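Local atomic coordinates of cellulase IBT99 (Metagenomes, PDB entry 6WBT), a protein that probably hydrolyses 6-phospho-alpha-glucosides as a family 4 glycoside hydrolase, working with NAD and a manganese ion. Residues H403-A408 with V423-L428. Residues are numbered along the deposited sequence; the frame is centred on the assembly and turned at random.
Sequences HSYEKA and VAKKLL
Tyr405 OH reaches across to helix 421-434, where it is hydrogen-bonded to Asp429 OD1, one residue beyond 423-428, and Lys425 bends round it on the same helix. The lysine crosses the tyrosine at about a right angle: its CG lies 3.5 Å from Tyr405 OH, and the turn at its last torsion, chi4 68°, brings NZ back beside the ring edge, 4.0 Å from Tyr405 CE1. The ammonium is therefore near the ring plane rather than over a face. One face of the ring is taken by Leu428, whose CD2 makes a CH-pi contact 4.0 Å from the Tyr405 ring centroid, 29° off the normal and displaced toward the CE2 side. With CG anti to the backbone N (chi1 177°), Leu428 extends toward 405-408, and its other methyl, CD1, meets Ala408 CB at 3.8 Å. This is helix-to-helix packing at the C-terminal end of the chain, well away from the NAD and sugar-phosphate pocket: helix 405-414 is followed by a short connection and then helix 421-434, which packs against it through Leu428 and Lys425. Ala408 also touches Ala399 of helix 380-402, and Phe412 extends the apolar seam along Leu428. Replacing Tyr405 with an alanine would probably leave Asp429 without its hydroxyl partner and Leu428 CD2 without the ring face it packs on. At the start of helix 405-414, Ser404 is the N-cap, its OG accepting a weak bond from Lys407 N at 3.3 Å. Met257 of the second subunit packs on both Glu406 and Lys425, and Glu406 OE2 is hydrogen-bonded to Thr259 OG1 of that subunit.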
ATOM      1  N   HIS A 403      -6.587 -16.301  23.347  1.00 53.10           N
ATOM      2  CA  HIS A 403      -7.511 -17.168  24.081  1.00 54.00           C
ATOM      3  C   HIS A 403      -8.940 -16.635  24.022  1.00 53.63           C
ATOM      4  O   HIS A 403      -9.694 -16.717  24.994  1.00 54.34           O
ATOM      5  CB  HIS A 403      -7.059 -17.354  25.532  1.00 54.92           C
ATOM      6  CG  HIS A 403      -5.710 -17.986  25.670  1.00 57.14           C
ATOM      7  ND1 HIS A 403      -5.538 -19.337  25.881  1.00 58.20           N
ATOM      8  CD2 HIS A 403      -4.467 -17.452  25.627  1.00 57.44           C
ATOM      9  CE1 HIS A 403      -4.248 -19.607  25.963  1.00 58.08           C
ATOM     10  NE2 HIS A 403      -3.576 -18.481  25.811  1.00 57.63           N
ATOM     11  N   SER A 404      -9.316 -16.088  22.872  1.00 51.58           N
ATOM     12  CA  SER A 404     -10.602 -15.425  22.699  1.00 49.61           C
ATOM     13  C   SER A 404     -11.581 -16.376  22.019  1.00 50.06           C
ATOM     14  O   SER A 404     -11.327 -16.845  20.905  1.00 50.67           O
ATOM     15  CB  SER A 404     -10.443 -14.143  21.884  1.00 45.30           C
ATOM     16  OG  SER A 404     -11.700 -13.543  21.621  1.00 44.26           O
ATOM     17  N   TYR A 405     -12.698 -16.654  22.696  1.00 49.22           N
ATOM     18  CA  TYR A 405     -13.754 -17.459  22.093  1.00 48.13           C
ATOM     19  C   TYR A 405     -14.400 -16.740  20.916  1.00 47.88           C
ATOM     20  O   TYR A 405     -14.807 -17.385  19.942  1.00 47.99           O
ATOM     21  CB  TYR A 405     -14.805 -17.812  23.148  1.00 48.12           C
ATOM     22  CG  TYR A 405     -16.040 -18.501  22.606  1.00 48.99           C
ATOM     23  CD1 TYR A 405     -17.163 -17.769  22.235  1.00 48.21           C
ATOM     24  CD2 TYR A 405     -16.088 -19.882  22.477  1.00 50.01           C
ATOM     25  CE1 TYR A 405     -18.292 -18.392  21.743  1.00 49.49           C
ATOM     26  CE2 TYR A 405     -17.216 -20.516  21.988  1.00 51.38           C
ATOM     27  CZ  TYR A 405     -18.314 -19.766  21.622  1.00 51.72           C
ATOM     28  OH  TYR A 405     -19.439 -20.390  21.133  1.00 52.46           O
ATOM     29  N   GLU A 406     -14.500 -15.410  20.984  1.00 48.00           N
ATOM     30  CA  GLU A 406     -15.158 -14.659  19.922  1.00 49.19           C
ATOM     31  C   GLU A 406     -14.336 -14.655  18.641  1.00 47.31           C
ATOM     32  O   GLU A 406     -14.904 -14.665  17.542  1.00 46.77           O
ATOM     33  CB  GLU A 406     -15.428 -13.227  20.386  1.00 50.51           C
ATOM     34  CG  GLU A 406     -16.457 -12.489  19.551  1.00 52.07           C
ATOM     35  CD  GLU A 406     -16.807 -11.132  20.129  1.00 55.87           C
ATOM     36  OE1 GLU A 406     -16.745 -10.131  19.385  1.00 56.35           O
ATOM     37  OE2 GLU A 406     -17.139 -11.067  21.332  1.00 57.39           O
ATOM     38  N   LYS A 407     -13.005 -14.642  18.756  1.00 45.51           N
ATOM     39  CA  LYS A 407     -12.162 -14.724  17.568  1.00 46.56           C
ATOM     40  C   LYS A 407     -12.334 -16.063  16.865  1.00 49.60           C
ATOM     41  O   LYS A 407     -12.283 -16.138  15.632  1.00 49.02           O
ATOM     42  CB  LYS A 407     -10.698 -14.504  17.947  1.00 45.79           C
ATOM     43  CG  LYS A 407     -10.382 -13.112  18.474  1.00 44.80           C
ATOM     44  CD  LYS A 407      -9.963 -12.167  17.360  1.00 44.77           C
ATOM     45  CE  LYS A 407      -9.542 -10.816  17.920  1.00 45.19           C
ATOM     46  NZ  LYS A 407      -8.906  -9.954  16.885  1.00 46.06           N
ATOM     47  N   ALA A 408     -12.535 -17.136  17.635  1.00 53.42           N
ATOM     48  CA  ALA A 408     -12.780 -18.443  17.032  1.00 55.82           C
ATOM     49  C   ALA A 408     -14.124 -18.475  16.318  1.00 56.22           C
ATOM     50  O   ALA A 408     -14.241 -19.049  15.229  1.00 56.59           O
ATOM     51  CB  ALA A 408     -12.708 -19.536  18.098  1.00 56.68           C
ATOM     52  N   VAL A 423     -24.608 -21.753  12.426  1.00 60.32           N
ATOM     53  CA  VAL A 423     -23.965 -23.057  12.303  1.00 59.06           C
ATOM     54  C   VAL A 423     -22.523 -22.987  12.790  1.00 56.66           C
ATOM     55  O   VAL A 423     -21.977 -23.978  13.290  1.00 56.39           O
ATOM     56  CB  VAL A 423     -24.054 -23.556  10.848  1.00 58.79           C
ATOM     57  CG1 VAL A 423     -23.498 -24.969  10.723  1.00 60.02           C
ATOM     58  CG2 VAL A 423     -25.494 -23.504  10.359  1.00 58.95           C
ATOM     59  N   ALA A 424     -21.890 -21.816  12.669  1.00 55.38           N
ATOM     60  CA  ALA A 424     -20.518 -21.655  13.137  1.00 54.90           C
ATOM     61  C   ALA A 424     -20.410 -21.807  14.648  1.00 56.46           C
ATOM     62  O   ALA A 424     -19.396 -22.307  15.146  1.00 57.04           O
ATOM     63  CB  ALA A 424     -19.972 -20.295  12.700  1.00 54.19           C
ATOM     64  N   LYS A 425     -21.435 -21.384  15.392  1.00 58.32           N
ATOM     65  CA  LYS A 425     -21.388 -21.502  16.846  1.00 58.68           C
ATOM     66  C   LYS A 425     -21.635 -22.936  17.299  1.00 60.06           C
ATOM     67  O   LYS A 425     -20.945 -23.434  18.196  1.00 60.41           O
ATOM     68  CB  LYS A 425     -22.410 -20.563  17.487  1.00 58.84           C
ATOM     69  CG  LYS A 425     -22.234 -20.387  18.988  1.00 59.73           C
ATOM     70  CD  LYS A 425     -23.477 -19.786  19.628  1.00 61.72           C
ATOM     71  CE  LYS A 425     -23.227 -19.396  21.075  1.00 62.41           C
ATOM     72  NZ  LYS A 425     -22.281 -18.251  21.181  1.00 61.86           N
ATOM     73  N   LYS A 426     -22.618 -23.610  16.696  1.00 61.78           N
ATOM     74  CA  LYS A 426     -22.894 -24.998  17.053  1.00 63.39           C
ATOM     75  C   LYS A 426     -21.728 -25.910  16.694  1.00 63.43           C
ATOM     76  O   LYS A 426     -21.469 -26.893  17.397  1.00 63.61           O
ATOM     77  CB  LYS A 426     -24.177 -25.468  16.366  1.00 64.61           C
ATOM     78  CG  LYS A 426     -25.440 -24.836  16.932  1.00 67.19           C
ATOM     79  CD  LYS A 426     -26.563 -24.808  15.908  1.00 69.52           C
ATOM     80  CE  LYS A 426     -26.902 -26.199  15.400  1.00 71.41           C
ATOM     81  NZ  LYS A 426     -27.992 -26.154  14.388  1.00 72.43           N
ATOM     82  N   LEU A 427     -21.014 -25.601  15.609  1.00 62.38           N
ATOM     83  CA  LEU A 427     -19.826 -26.370  15.260  1.00 61.08           C
ATOM     84  C   LEU A 427     -18.653 -26.026  16.169  1.00 57.85           C
ATOM     85  O   LEU A 427     -17.899 -26.918  16.575  1.00 56.24           O
ATOM     86  CB  LEU A 427     -19.455 -26.133  13.797  1.00 62.91           C
ATOM     87  CG  LEU A 427     -19.970 -27.176  12.803  1.00 66.98           C
ATOM     88  CD1 LEU A 427     -19.815 -26.682  11.378  1.00 68.17           C
ATOM     89  CD2 LEU A 427     -19.234 -28.492  12.995  1.00 67.25           C
ATOM     90  N   LEU A 428     -18.487 -24.743  16.504  1.00 57.04           N
ATOM     91  CA  LEU A 428     -17.382 -24.341  17.370  1.00 56.23           C
ATOM     92  C   LEU A 428     -17.511 -24.969  18.752  1.00 57.27           C
ATOM     93  O   LEU A 428     -16.559 -25.570  19.263  1.00 58.03           O
ATOM     94  CB  LEU A 428     -17.323 -22.817  17.475  1.00 56.15           C
ATOM     95  CG  LEU A 428     -16.248 -22.245  18.401  1.00 56.79           C
ATOM     96  CD1 LEU A 428     -14.859 -22.649  17.931  1.00 56.52           C
ATOM     97  CD2 LEU A 428     -16.367 -20.732  18.491  1.00 55.60           C
TER